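Local atomic coordinates of ribokinase (PDB entry 6CW5), a protein that probably catalyses the magnesium-dependent transfer of a phosphoryl group from ATP to O-5 of D-ribose, giving D-ribose 5-phosphate and ADP. Residues A[154-159]-A[166-171]; A[197-202]-A[222-227]; A[226-231]-A[251-256]. One frame throughout, in Å; residues are numbered along the deposited sequence.

Contact 1: residues A[154-159]-A[166-171]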
ATOM      1  N   ALA A 154      -4.850  -2.580  -1.042  1.00 18.63           N
ATOM      2  CA  ALA A 154      -4.867  -3.490   0.102  1.00 20.43           C
ATOM      3  C   ALA A 154      -6.275  -3.631   0.672  1.00 16.38           C
ATOM      4  O   ALA A 154      -6.722  -4.748   0.981  1.00 18.21           O
ATOM      5  CB  ALA A 154      -3.884  -2.985   1.172  1.00 16.95           C
ATOM      6  N   TYR A 155      -6.991  -2.513   0.830  1.00 15.81           N
ATOM      7  CA  TYR A 155      -8.334  -2.593   1.405  1.00 18.69           C
ATOM      8  C   TYR A 155      -9.304  -3.292   0.455  1.00 19.94           C
ATOM      9  O   TYR A 155     -10.124  -4.118   0.886  1.00 18.59           O
ATOM     10  CB  TYR A 155      -8.863  -1.199   1.726  1.00 17.03           C
ATOM     11  CG  TYR A 155      -8.316  -0.616   3.012  1.00 19.19           C
ATOM     12  CD1 TYR A 155      -6.962  -0.339   3.153  1.00 19.04           C
ATOM     13  CD2 TYR A 155      -9.159  -0.360   4.088  1.00 20.76           C
ATOM     14  CE1 TYR A 155      -6.477   0.214   4.355  1.00 16.84           C
ATOM     15  CE2 TYR A 155      -8.690   0.189   5.266  1.00 16.22           C
ATOM     16  CZ  TYR A 155      -7.341   0.472   5.392  1.00 18.78           C
ATOM     17  OH  TYR A 155      -6.864   1.006   6.583  1.00 21.92           O
ATOM     18  N   LEU A 156      -9.226  -2.975  -0.836  1.00 18.28           N
ATOM     19  CA  LEU A 156     -10.092  -3.663  -1.809  1.00 18.50           C
ATOM     20  C   LEU A 156      -9.819  -5.156  -1.835  1.00 16.52           C
ATOM     21  O   LEU A 156     -10.755  -5.979  -1.890  1.00 19.58           O
ATOM     22  CB  LEU A 156      -9.883  -3.068  -3.208  1.00 16.97           C
ATOM     23  CG  LEU A 156     -10.607  -3.807  -4.352  1.00 19.06           C
ATOM     24  CD1 LEU A 156     -12.100  -3.693  -4.149  1.00 18.94           C
ATOM     25  CD2 LEU A 156     -10.206  -3.183  -5.686  1.00 21.32           C
ATOM     26  N   THR A 157      -8.548  -5.541  -1.792  1.00 19.43           N
ATOM     27  CA  THR A 157      -8.218  -6.971  -1.798  1.00 17.60           C
ATOM     28  C   THR A 157      -8.748  -7.656  -0.552  1.00 23.68           C
ATOM     29  O   THR A 157      -9.316  -8.763  -0.622  1.00 22.48           O
ATOM     30  CB  THR A 157      -6.700  -7.127  -1.915  1.00 19.63           C
ATOM     31  OG1 THR A 157      -6.278  -6.526  -3.156  1.00 19.65           O
ATOM     32  CG2 THR A 157      -6.314  -8.612  -1.920  1.00 19.53           C
ATOM     33  N   ALA A 158      -8.591  -7.010   0.604  1.00 20.51           N
ATOM     34  CA  ALA A 158      -9.125  -7.580   1.836  1.00 22.23           C
ATOM     35  C   ALA A 158     -10.642  -7.704   1.771  1.00 22.18           C
ATOM     36  O   ALA A 158     -11.229  -8.665   2.309  1.00 23.46           O
ATOM     37  CB  ALA A 158      -8.714  -6.710   3.032  1.00 20.15           C
ATOM     38  N   ALA A 159     -11.293  -6.725   1.146  1.00 20.69           N
ATOM     39  CA  ALA A 159     -12.740  -6.755   1.002  1.00 22.34           C
ATOM     40  C   ALA A 159     -13.160  -7.922   0.118  1.00 21.17           C
ATOM     41  O   ALA A 159     -14.093  -8.669   0.449  1.00 23.26           O
ATOM     42  CB  ALA A 159     -13.228  -5.417   0.424  1.00 22.70           C
ATOM     43  N   LEU A 166     -17.007  -8.366   0.975  1.00 26.86           N
ATOM     44  CA  LEU A 166     -17.746  -7.122   1.110  1.00 24.35           C
ATOM     45  C   LEU A 166     -18.239  -6.673  -0.253  1.00 25.51           C
ATOM     46  O   LEU A 166     -17.711  -7.069  -1.289  1.00 25.28           O
ATOM     47  CB  LEU A 166     -16.868  -6.010   1.691  1.00 21.42           C
ATOM     48  CG  LEU A 166     -16.698  -6.028   3.220  1.00 25.89           C
ATOM     49  CD1 LEU A 166     -15.987  -7.266   3.715  1.00 25.98           C
ATOM     50  CD2 LEU A 166     -15.913  -4.805   3.605  1.00 24.85           C
ATOM     51  N   THR A 167     -19.221  -5.788  -0.241  1.00 21.40           N
ATOM     52  CA  THR A 167     -19.605  -5.066  -1.446  1.00 20.27           C
ATOM     53  C   THR A 167     -18.692  -3.857  -1.559  1.00 25.33           C
ATOM     54  O   THR A 167     -18.740  -2.958  -0.713  1.00 25.28           O
ATOM     55  CB  THR A 167     -21.066  -4.644  -1.370  1.00 25.29           C
ATOM     56  OG1 THR A 167     -21.902  -5.800  -1.281  1.00 26.78           O
ATOM     57  CG2 THR A 167     -21.428  -3.850  -2.607  1.00 25.66           C
ATOM     58  N   SER A 168     -17.831  -3.839  -2.565  1.00 19.18           N
ATOM     59  CA  SER A 168     -16.861  -2.757  -2.691  1.00 19.27           C
ATOM     60  C   SER A 168     -17.241  -1.858  -3.859  1.00 19.45           C
ATOM     61  O   SER A 168     -17.696  -2.337  -4.899  1.00 20.67           O
ATOM     62  CB  SER A 168     -15.458  -3.307  -2.890  1.00 22.75           C
ATOM     63  OG  SER A 168     -15.498  -4.245  -3.952  1.00 25.83           O
ATOM     64  N   VAL A 169     -17.006  -0.559  -3.691  1.00 18.85           N
ATOM     65  CA  VAL A 169     -17.422   0.476  -4.633  1.00 18.02           C
ATOM     66  C   VAL A 169     -16.230   1.395  -4.840  1.00 22.27           C
ATOM     67  O   VAL A 169     -15.652   1.879  -3.866  1.00 18.82           O
ATOM     68  CB  VAL A 169     -18.638   1.261  -4.095  1.00 23.54           C
ATOM     69  CG1 VAL A 169     -19.071   2.326  -5.075  1.00 22.59           C
ATOM     70  CG2 VAL A 169     -19.799   0.322  -3.802  1.00 25.47           C
ATOM     71  N   PHE A 170     -15.834   1.602  -6.100  1.00 18.82           N
ATOM     72  CA  PHE A 170     -14.606   2.339  -6.398  1.00 17.70           C
ATOM     73  C   PHE A 170     -14.908   3.475  -7.361  1.00 23.70           C
ATOM     74  O   PHE A 170     -15.624   3.278  -8.346  1.00 21.07           O
ATOM     75  CB  PHE A 170     -13.598   1.381  -7.001  1.00 17.88           C
ATOM     76  CG  PHE A 170     -12.319   2.014  -7.503  1.00 21.16           C
ATOM     77  CD1 PHE A 170     -11.532   2.809  -6.683  1.00 23.54           C
ATOM     78  CD2 PHE A 170     -11.847   1.694  -8.779  1.00 20.44           C
ATOM     79  CE1 PHE A 170     -10.325   3.321  -7.137  1.00 15.99           C
ATOM     80  CE2 PHE A 170     -10.659   2.223  -9.244  1.00 20.13           C
ATOM     81  CZ  PHE A 170      -9.878   3.021  -8.413  1.00 16.43           C
ATOM     82  N   ASN A 171     -14.355   4.654  -7.078  1.00 18.43           N
ATOM     83  CA  ASN A 171     -14.477   5.826  -7.947  1.00 16.82           C
ATOM     84  C   ASN A 171     -13.051   6.252  -8.297  1.00 20.05           C
ATOM     85  O   ASN A 171     -12.313   6.743  -7.418  1.00 20.42           O
ATOM     86  CB  ASN A 171     -15.256   6.906  -7.188  1.00 23.94           C
ATOM     87  CG  ASN A 171     -15.369   8.239  -7.923  1.00 31.47           C
ATOM     88  OD1 ASN A 171     -15.295   9.298  -7.284  1.00 30.53           O
ATOM     89  ND2 ASN A 171     -15.613   8.207  -9.235  1.00 26.50           N
TER
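Leu156 lays one methyl, CD1, against Ser168: CD1 lies 3.4 Å from Ser168 OG and 3.6 Å from Ser168 CB. This is the returning half of a beta-alpha-beta unit, strand 140-143, helix 149-161 and strand 167-170, and the contact is made where the chain comes off the helix and enters the next parallel strand of the large central sheet, the Rossmann-like core of the PfkB sugar kinases. Leu156 leaves its helix at a slant to the strand, and with CG anti to the backbone N (chi1 173°) the branch carries CD1 across to the serine. The same side chain also packs on Phe184.

Ser168 meets the leucine methyl with both CB and OG. Its hydroxyl is buried under the leucine but is satisfied from elsewhere, by a hydrogen bond with the carbonyl O of His188. In the strand itself Ser168 is flanked by Thr167 and Val169, whose side chains leave from the other face of the sheet, so the helix is met by Leu166 and Ser168.

One turn further along, Ala159 faces the start of segment 166-171. Its CB meets Leu166 CB at 3.9 Å, an apolar touch of two beta-carbons. Ala159 also packs on Leu141 of strand 140-143. The backbones are tied at this same place, seven residues apart in sequence: Leu166 N donates to Ala159 O over 3.0 Å. The bond is somewhat bent, with 152° at the hydrogen, and the nitrogen sits above the plane of the Ala159 carbonyl, 37° out of it.

Contact 2: residues A[197-202]-A[222-227]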
ATOM      1  N   GLY A 197     -16.161  10.661 -18.978  1.00 25.04           N
ATOM      2  CA  GLY A 197     -14.748  10.828 -19.293  1.00 24.51           C
ATOM      3  C   GLY A 197     -13.875   9.772 -18.631  1.00 20.93           C
ATOM      4  O   GLY A 197     -12.895   9.301 -19.222  1.00 20.12           O
ATOM      5  N   GLU A 198     -14.221   9.381 -17.402  1.00 19.97           N
ATOM      6  CA  GLU A 198     -13.472   8.320 -16.725  1.00 17.81           C
ATOM      7  C   GLU A 198     -13.723   6.964 -17.378  1.00 19.57           C
ATOM      8  O   GLU A 198     -12.824   6.109 -17.431  1.00 19.58           O
ATOM      9  CB  GLU A 198     -13.846   8.291 -15.241  1.00 20.18           C
ATOM     10  CG  GLU A 198     -13.364   9.587 -14.526  1.00 19.68           C
ATOM     11  CD  GLU A 198     -14.060   9.853 -13.202  1.00 26.01           C
ATOM     12  OE1 GLU A 198     -15.130   9.262 -12.942  1.00 23.50           O
ATOM     13  OE2 GLU A 198     -13.542  10.689 -12.417  1.00 27.19           O
ATOM     14  N   LEU A 199     -14.947   6.733 -17.847  1.00 19.38           N
ATOM     15  CA  LEU A 199     -15.215   5.534 -18.646  1.00 20.84           C
ATOM     16  C   LEU A 199     -14.293   5.484 -19.863  1.00 19.03           C
ATOM     17  O   LEU A 199     -13.703   4.446 -20.170  1.00 19.39           O
ATOM     18  CB  LEU A 199     -16.681   5.509 -19.094  1.00 19.29           C
ATOM     19  CG  LEU A 199     -17.100   4.310 -19.966  1.00 20.80           C
ATOM     20  CD1 LEU A 199     -16.857   3.018 -19.208  1.00 25.50           C
ATOM     21  CD2 LEU A 199     -18.587   4.401 -20.441  1.00 20.90           C
ATOM     22  N   GLY A 200     -14.154   6.606 -20.570  1.00 20.58           N
ATOM     23  CA  GLY A 200     -13.236   6.629 -21.707  1.00 21.00           C
ATOM     24  C   GLY A 200     -11.787   6.391 -21.306  1.00 21.45           C
ATOM     25  O   GLY A 200     -11.022   5.756 -22.042  1.00 22.37           O
ATOM     26  N   ASP A 201     -11.377   6.915 -20.149  1.00 23.10           N
ATOM     27  CA  ASP A 201     -10.004   6.680 -19.691  1.00 20.95           C
ATOM     28  C   ASP A 201      -9.738   5.194 -19.532  1.00 21.05           C
ATOM     29  O   ASP A 201      -8.675   4.700 -19.911  1.00 20.48           O
ATOM     30  CB  ASP A 201      -9.724   7.388 -18.357  1.00 20.53           C
ATOM     31  CG  ASP A 201      -9.632   8.887 -18.480  1.00 31.06           C
ATOM     32  OD1 ASP A 201      -9.234   9.387 -19.553  1.00 30.44           O
ATOM     33  OD2 ASP A 201      -9.948   9.561 -17.475  1.00 25.91           O
ATOM     34  N   LEU A 202     -10.678   4.463 -18.928  1.00 19.60           N
ATOM     35  CA  LEU A 202     -10.474   3.025 -18.790  1.00 19.79           C
ATOM     36  C   LEU A 202     -10.437   2.349 -20.155  1.00 23.52           C
ATOM     37  O   LEU A 202      -9.565   1.514 -20.433  1.00 20.47           O
ATOM     38  CB  LEU A 202     -11.577   2.403 -17.937  1.00 19.28           C
ATOM     39  CG  LEU A 202     -11.226   2.266 -16.447  1.00 21.72           C
ATOM     40  CD1 LEU A 202     -11.174   3.651 -15.785  1.00 22.60           C
ATOM     41  CD2 LEU A 202     -12.290   1.364 -15.808  1.00 24.28           C
ATOM     42  N   ALA A 222     -25.953   6.633 -26.013  1.00 32.08           N
ATOM     43  CA  ALA A 222     -25.653   5.493 -26.873  1.00 32.69           C
ATOM     44  C   ALA A 222     -24.191   5.067 -26.760  1.00 36.35           C
ATOM     45  O   ALA A 222     -23.899   3.877 -26.638  1.00 26.79           O
ATOM     46  CB  ALA A 222     -25.997   5.827 -28.329  1.00 32.45           C
ATOM     47  N   LYS A 223     -23.250   6.020 -26.854  1.00 27.65           N
ATOM     48  CA  LYS A 223     -21.829   5.662 -26.849  1.00 26.19           C
ATOM     49  C   LYS A 223     -21.389   5.177 -25.486  1.00 28.30           C
ATOM     50  O   LYS A 223     -20.556   4.260 -25.378  1.00 25.54           O
ATOM     51  CB  LYS A 223     -20.969   6.866 -27.256  1.00 28.14           C
ATOM     52  CG  LYS A 223     -21.144   7.331 -28.675  1.00 34.48           C
ATOM     53  CD  LYS A 223     -20.572   6.338 -29.654  1.00 40.34           C
ATOM     54  CE  LYS A 223     -20.699   6.883 -31.076  1.00 56.87           C
ATOM     55  NZ  LYS A 223     -19.962   6.014 -32.026  1.00 64.11           N
ATOM     56  N   ALA A 224     -21.893   5.817 -24.420  1.00 23.00           N
ATOM     57  CA  ALA A 224     -21.526   5.362 -23.082  1.00 21.77           C
ATOM     58  C   ALA A 224     -22.121   3.992 -22.787  1.00 20.37           C
ATOM     59  O   ALA A 224     -21.477   3.178 -22.117  1.00 24.50           O
ATOM     60  CB  ALA A 224     -21.972   6.382 -22.031  1.00 25.08           C
ATOM     61  N   SER A 225     -23.331   3.708 -23.295  1.00 21.29           N
ATOM     62  CA  SER A 225     -23.923   2.383 -23.075  1.00 23.53           C
ATOM     63  C   SER A 225     -23.085   1.307 -23.746  1.00 22.86           C
ATOM     64  O   SER A 225     -22.787   0.265 -23.142  1.00 25.15           O
ATOM     65  CB  SER A 225     -25.354   2.325 -23.620  1.00 24.59           C
ATOM     66  OG  SER A 225     -26.254   3.004 -22.775  1.00 27.65           O
ATOM     67  N   ALA A 226     -22.720   1.535 -25.012  1.00 24.77           N
ATOM     68  CA  ALA A 226     -21.841   0.605 -25.716  1.00 26.00           C
ATOM     69  C   ALA A 226     -20.492   0.509 -25.029  1.00 25.30           C
ATOM     70  O   ALA A 226     -19.913  -0.581 -24.936  1.00 26.40           O
ATOM     71  CB  ALA A 226     -21.680   1.015 -27.193  1.00 24.17           C
ATOM     72  N   GLY A 227     -19.984   1.628 -24.498  1.00 20.79           N
ATOM     73  CA  GLY A 227     -18.707   1.587 -23.801  1.00 20.22           C
ATOM     74  C   GLY A 227     -18.761   0.745 -22.538  1.00 22.11           C
ATOM     75  O   GLY A 227     -17.806   0.037 -22.211  1.00 21.08           O
TER
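This is a slim helix-to-helix contact, buried, a methyl against backbone with no polar bond between the segments. It joins helix 196-205, which follows straight on from strand 191-195, to helix 220-233. A single leucine carries it. Leu199 points at the other helix, and its CD2 methyl arrives end-on against the backbone between Ala224 and Gly227, lying 3.6 Å from Ala224 O and 4.2 Å from Gly227 C. The same methyl is 4.2 Å from Ala224 CB, so it meets the alanine's carbonyl more closely than its side chain.

The surface opposite is low, made by Ala224 and Gly227. The closest pair of alpha-carbons, Leu199 CA and Gly227 CA, is 7.4 Å apart, and the glycine presents bare backbone to CD2. With chi1 at 179°, CG is anti to the backbone N and the branch extends across the interface. The other methyl, CD1, turns toward Leu231 further along helix 220-233, while Pro212 and Val194 add further apolar neighbours around the leucine.

The nucleotide site is close by. Glu198 N, on the helix that carries Leu199, is hydrogen-bonded to Asn195 OD1, and Asn195 is an ADP-binding residue, although no ADP is bound to this chain; Ala224 lies about 4 Å, side chain to side chain, from Leu247, predicted to take part in ATP binding. The pair of helices thus packs beside the nucleotide-binding end of the alpha/beta domain of the ribokinase fold.

Contact 3: residues A[226-231]-A[251-256]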
ATOM      1  N   ALA A 226     -22.720   1.535 -25.012  1.00 24.77           N
ATOM      2  CA  ALA A 226     -21.841   0.605 -25.716  1.00 26.00           C
ATOM      3  C   ALA A 226     -20.492   0.509 -25.029  1.00 25.30           C
ATOM      4  O   ALA A 226     -19.913  -0.581 -24.936  1.00 26.40           O
ATOM      5  CB  ALA A 226     -21.680   1.015 -27.193  1.00 24.17           C
ATOM      6  N   GLY A 227     -19.984   1.628 -24.498  1.00 20.79           N
ATOM      7  CA  GLY A 227     -18.707   1.587 -23.801  1.00 20.22           C
ATOM      8  C   GLY A 227     -18.761   0.745 -22.538  1.00 22.11           C
ATOM      9  O   GLY A 227     -17.806   0.037 -22.211  1.00 21.08           O
ATOM     10  N   ILE A 228     -19.881   0.799 -21.815  1.00 21.29           N
ATOM     11  CA  ILE A 228     -20.040  -0.062 -20.638  1.00 20.59           C
ATOM     12  C   ILE A 228     -20.009  -1.529 -21.051  1.00 21.28           C
ATOM     13  O   ILE A 228     -19.326  -2.360 -20.435  1.00 21.76           O
ATOM     14  CB  ILE A 228     -21.349   0.267 -19.906  1.00 20.78           C
ATOM     15  CG1 ILE A 228     -21.228   1.599 -19.152  1.00 22.11           C
ATOM     16  CG2 ILE A 228     -21.701  -0.857 -18.926  1.00 19.82           C
ATOM     17  CD1 ILE A 228     -22.616   2.085 -18.619  1.00 20.47           C
ATOM     18  N   LEU A 229     -20.761  -1.872 -22.091  1.00 18.33           N
ATOM     19  CA  LEU A 229     -20.813  -3.270 -22.523  1.00 21.61           C
ATOM     20  C   LEU A 229     -19.450  -3.739 -23.024  1.00 23.80           C
ATOM     21  O   LEU A 229     -19.057  -4.897 -22.811  1.00 24.44           O
ATOM     22  CB  LEU A 229     -21.880  -3.462 -23.607  1.00 21.30           C
ATOM     23  CG  LEU A 229     -23.329  -3.221 -23.179  1.00 21.73           C
ATOM     24  CD1 LEU A 229     -24.273  -3.254 -24.351  1.00 20.87           C
ATOM     25  CD2 LEU A 229     -23.735  -4.280 -22.120  1.00 28.19           C
ATOM     26  N   GLU A 230     -18.717  -2.855 -23.698  1.00 21.62           N
ATOM     27  CA  GLU A 230     -17.373  -3.176 -24.161  1.00 21.61           C
ATOM     28  C   GLU A 230     -16.418  -3.385 -22.990  1.00 25.08           C
ATOM     29  O   GLU A 230     -15.617  -4.339 -22.971  1.00 24.09           O
ATOM     30  CB  GLU A 230     -16.850  -2.055 -25.063  1.00 24.38           C
ATOM     31  CG  GLU A 230     -15.461  -2.392 -25.559  1.00 28.78           C
ATOM     32  CD  GLU A 230     -14.940  -1.497 -26.666  1.00 31.76           C
ATOM     33  OE1 GLU A 230     -15.712  -0.680 -27.233  1.00 31.88           O
ATOM     34  OE2 GLU A 230     -13.729  -1.640 -26.969  1.00 29.38           O
ATOM     35  N   LEU A 231     -16.490  -2.492 -22.011  1.00 19.94           N
ATOM     36  CA  LEU A 231     -15.650  -2.604 -20.828  1.00 18.96           C
ATOM     37  C   LEU A 231     -15.906  -3.927 -20.136  1.00 19.82           C
ATOM     38  O   LEU A 231     -14.963  -4.628 -19.762  1.00 23.01           O
ATOM     39  CB  LEU A 231     -15.911  -1.419 -19.896  1.00 20.23           C
ATOM     40  CG  LEU A 231     -15.086  -1.340 -18.618  1.00 25.56           C
ATOM     41  CD1 LEU A 231     -13.599  -1.354 -18.958  1.00 24.24           C
ATOM     42  CD2 LEU A 231     -15.439  -0.077 -17.785  1.00 23.73           C
ATOM     43  N   GLY A 251     -28.169  12.464 -17.182  1.00 40.91           N
ATOM     44  CA  GLY A 251     -28.627  11.283 -16.471  1.00 37.68           C
ATOM     45  C   GLY A 251     -27.516  10.334 -16.065  1.00 31.50           C
ATOM     46  O   GLY A 251     -26.349  10.709 -15.900  1.00 30.49           O
ATOM     47  N   ILE A 252     -27.907   9.078 -15.847  1.00 30.11           N
ATOM     48  CA  ILE A 252     -26.965   8.042 -15.433  1.00 27.74           C
ATOM     49  C   ILE A 252     -27.296   6.739 -16.147  1.00 31.62           C
ATOM     50  O   ILE A 252     -28.444   6.483 -16.528  1.00 29.04           O
ATOM     51  CB  ILE A 252     -26.946   7.793 -13.905  1.00 28.82           C
ATOM     52  CG1 ILE A 252     -28.269   7.204 -13.449  1.00 35.84           C
ATOM     53  CG2 ILE A 252     -26.699   9.075 -13.136  1.00 35.80           C
ATOM     54  CD1 ILE A 252     -28.176   6.496 -12.115  1.00 41.31           C
ATOM     55  N   LEU A 253     -26.266   5.909 -16.307  1.00 25.39           N
ATOM     56  CA  LEU A 253     -26.391   4.545 -16.805  1.00 24.50           C
ATOM     57  C   LEU A 253     -26.004   3.569 -15.696  1.00 25.71           C
ATOM     58  O   LEU A 253     -25.069   3.812 -14.932  1.00 25.74           O
ATOM     59  CB  LEU A 253     -25.484   4.350 -18.025  1.00 24.38           C
ATOM     60  CG  LEU A 253     -25.824   5.182 -19.260  1.00 28.41           C
ATOM     61  CD1 LEU A 253     -24.712   5.117 -20.321  1.00 27.75           C
ATOM     62  CD2 LEU A 253     -27.132   4.698 -19.859  1.00 30.12           C
ATOM     63  N   CYS A 254     -26.725   2.474 -15.595  1.00 23.67           N
ATOM     64  CA  CYS A 254     -26.470   1.466 -14.577  0.61 23.76           C
ATOM     65  C   CYS A 254     -26.389   0.110 -15.262  1.00 26.44           C
ATOM     66  O   CYS A 254     -27.211  -0.197 -16.136  1.00 27.38           O
ATOM     67  CB  CYS A 254     -27.581   1.495 -13.502  0.61 29.06           C
ATOM     68  SG  CYS A 254     -27.541   0.171 -12.256  0.61 33.09           S
ATOM     69  N   TYR A 255     -25.398  -0.692 -14.875  1.00 22.09           N
ATOM     70  CA  TYR A 255     -25.180  -1.997 -15.491  1.00 20.74           C
ATOM     71  C   TYR A 255     -24.801  -3.000 -14.414  1.00 27.45           C
ATOM     72  O   TYR A 255     -23.800  -2.813 -13.717  1.00 25.26           O
ATOM     73  CB  TYR A 255     -24.076  -1.936 -16.562  1.00 19.66           C
ATOM     74  CG  TYR A 255     -23.641  -3.297 -17.050  1.00 22.31           C
ATOM     75  CD1 TYR A 255     -24.401  -3.983 -17.988  1.00 24.32           C
ATOM     76  CD2 TYR A 255     -22.488  -3.901 -16.568  1.00 26.28           C
ATOM     77  CE1 TYR A 255     -24.019  -5.235 -18.435  1.00 23.01           C
ATOM     78  CE2 TYR A 255     -22.094  -5.150 -17.012  1.00 22.14           C
ATOM     79  CZ  TYR A 255     -22.870  -5.810 -17.949  1.00 25.29           C
ATOM     80  OH  TYR A 255     -22.502  -7.056 -18.407  1.00 25.62           O
ATOM     81  N   GLU A 256     -25.587  -4.067 -14.294  1.00 24.06           N
ATOM     82  CA  GLU A 256     -25.157  -5.250 -13.551  1.00 24.97           C
ATOM     83  C   GLU A 256     -24.680  -6.321 -14.510  1.00 24.24           C
ATOM     84  O   GLU A 256     -25.258  -6.485 -15.598  1.00 25.20           O
ATOM     85  CB  GLU A 256     -26.290  -5.821 -12.683  1.00 25.28           C
ATOM     86  CG  GLU A 256     -26.850  -4.824 -11.711  1.00 29.75           C
ATOM     87  CD  GLU A 256     -27.953  -5.428 -10.881  1.00 43.62           C
ATOM     88  OE1 GLU A 256     -29.126  -5.317 -11.290  1.00 37.87           O
ATOM     89  OE2 GLU A 256     -27.631  -6.041  -9.844  1.00 41.22           O
TER
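Apolar contacts join the two segments, and Ile228 makes the greater share of them by using both of its branches. The longer branch runs out to CD1, which rests 3.7 Å from Leu253 CB and 4.1 Å from Leu253 CD1. The shorter one, CG2, lies 3.5 Å from Tyr255 CB and 3.6 Å from Tyr255 CG, close to the root of the ring. At chi1 -74° CG1 is anti to the carbonyl carbon while CG2 is anti to the backbone N, and the two branches divide, CD1 to Leu253 and CG2 to Tyr255, two residues apart on the strand and pointing from the same face.

Helix 220-233 is one of the helices packed on the large sheet of the ribokinase alpha/beta domain, and here it lies on strand 252-255, the antiparallel strand next to the edge strand 262-264. The short helix and strand axes run in broadly the same direction, 28° apart, with a closest approach of 9.7 Å. Gly251, at the start of the segment, belongs to the ADP-binding site, which is empty of ADP in this chain.

The aromatic contacts are made with the ring of Tyr255. Leu229 sits at the outer border, its side chain about at right angles to that of the tyrosine, and its CD2 comes 3.8 Å from Tyr255 CE1. His232, from the same helix, adds an edge-to-face ring contact.

The polar end of the tyrosine is bound outside the pair of segments: Tyr255 OH is hydrogen-bonded to Gly258 N, which helps hold the far end of the ring.

Contacts 2 and 3 adjoin, their centres 7 Å apart, and both use helix 220-233, sharing Ala226 and Gly227; Ala224 CB of contact 2 lies 3.5 Å from Leu253 CD1 of contact 3. Contact 1, on another helix, is centre to centre about 20 Å from contact 3 and 22 Å from contact 2, yet its Asn171 ND2 lies 3.9 Å from Glu198 OE1 of contact 2. Contacts 1 and 3 reach the same large sheet, at a parallel strand and at an antiparallel strand near its edge. All are mainly buried, Leu229 being the one exposed touching residue. Contact 1 includes a backbone hydrogen bond; contacts 2 and 3 are van der Waals contacts, one of a methyl on backbone, the other between side chains.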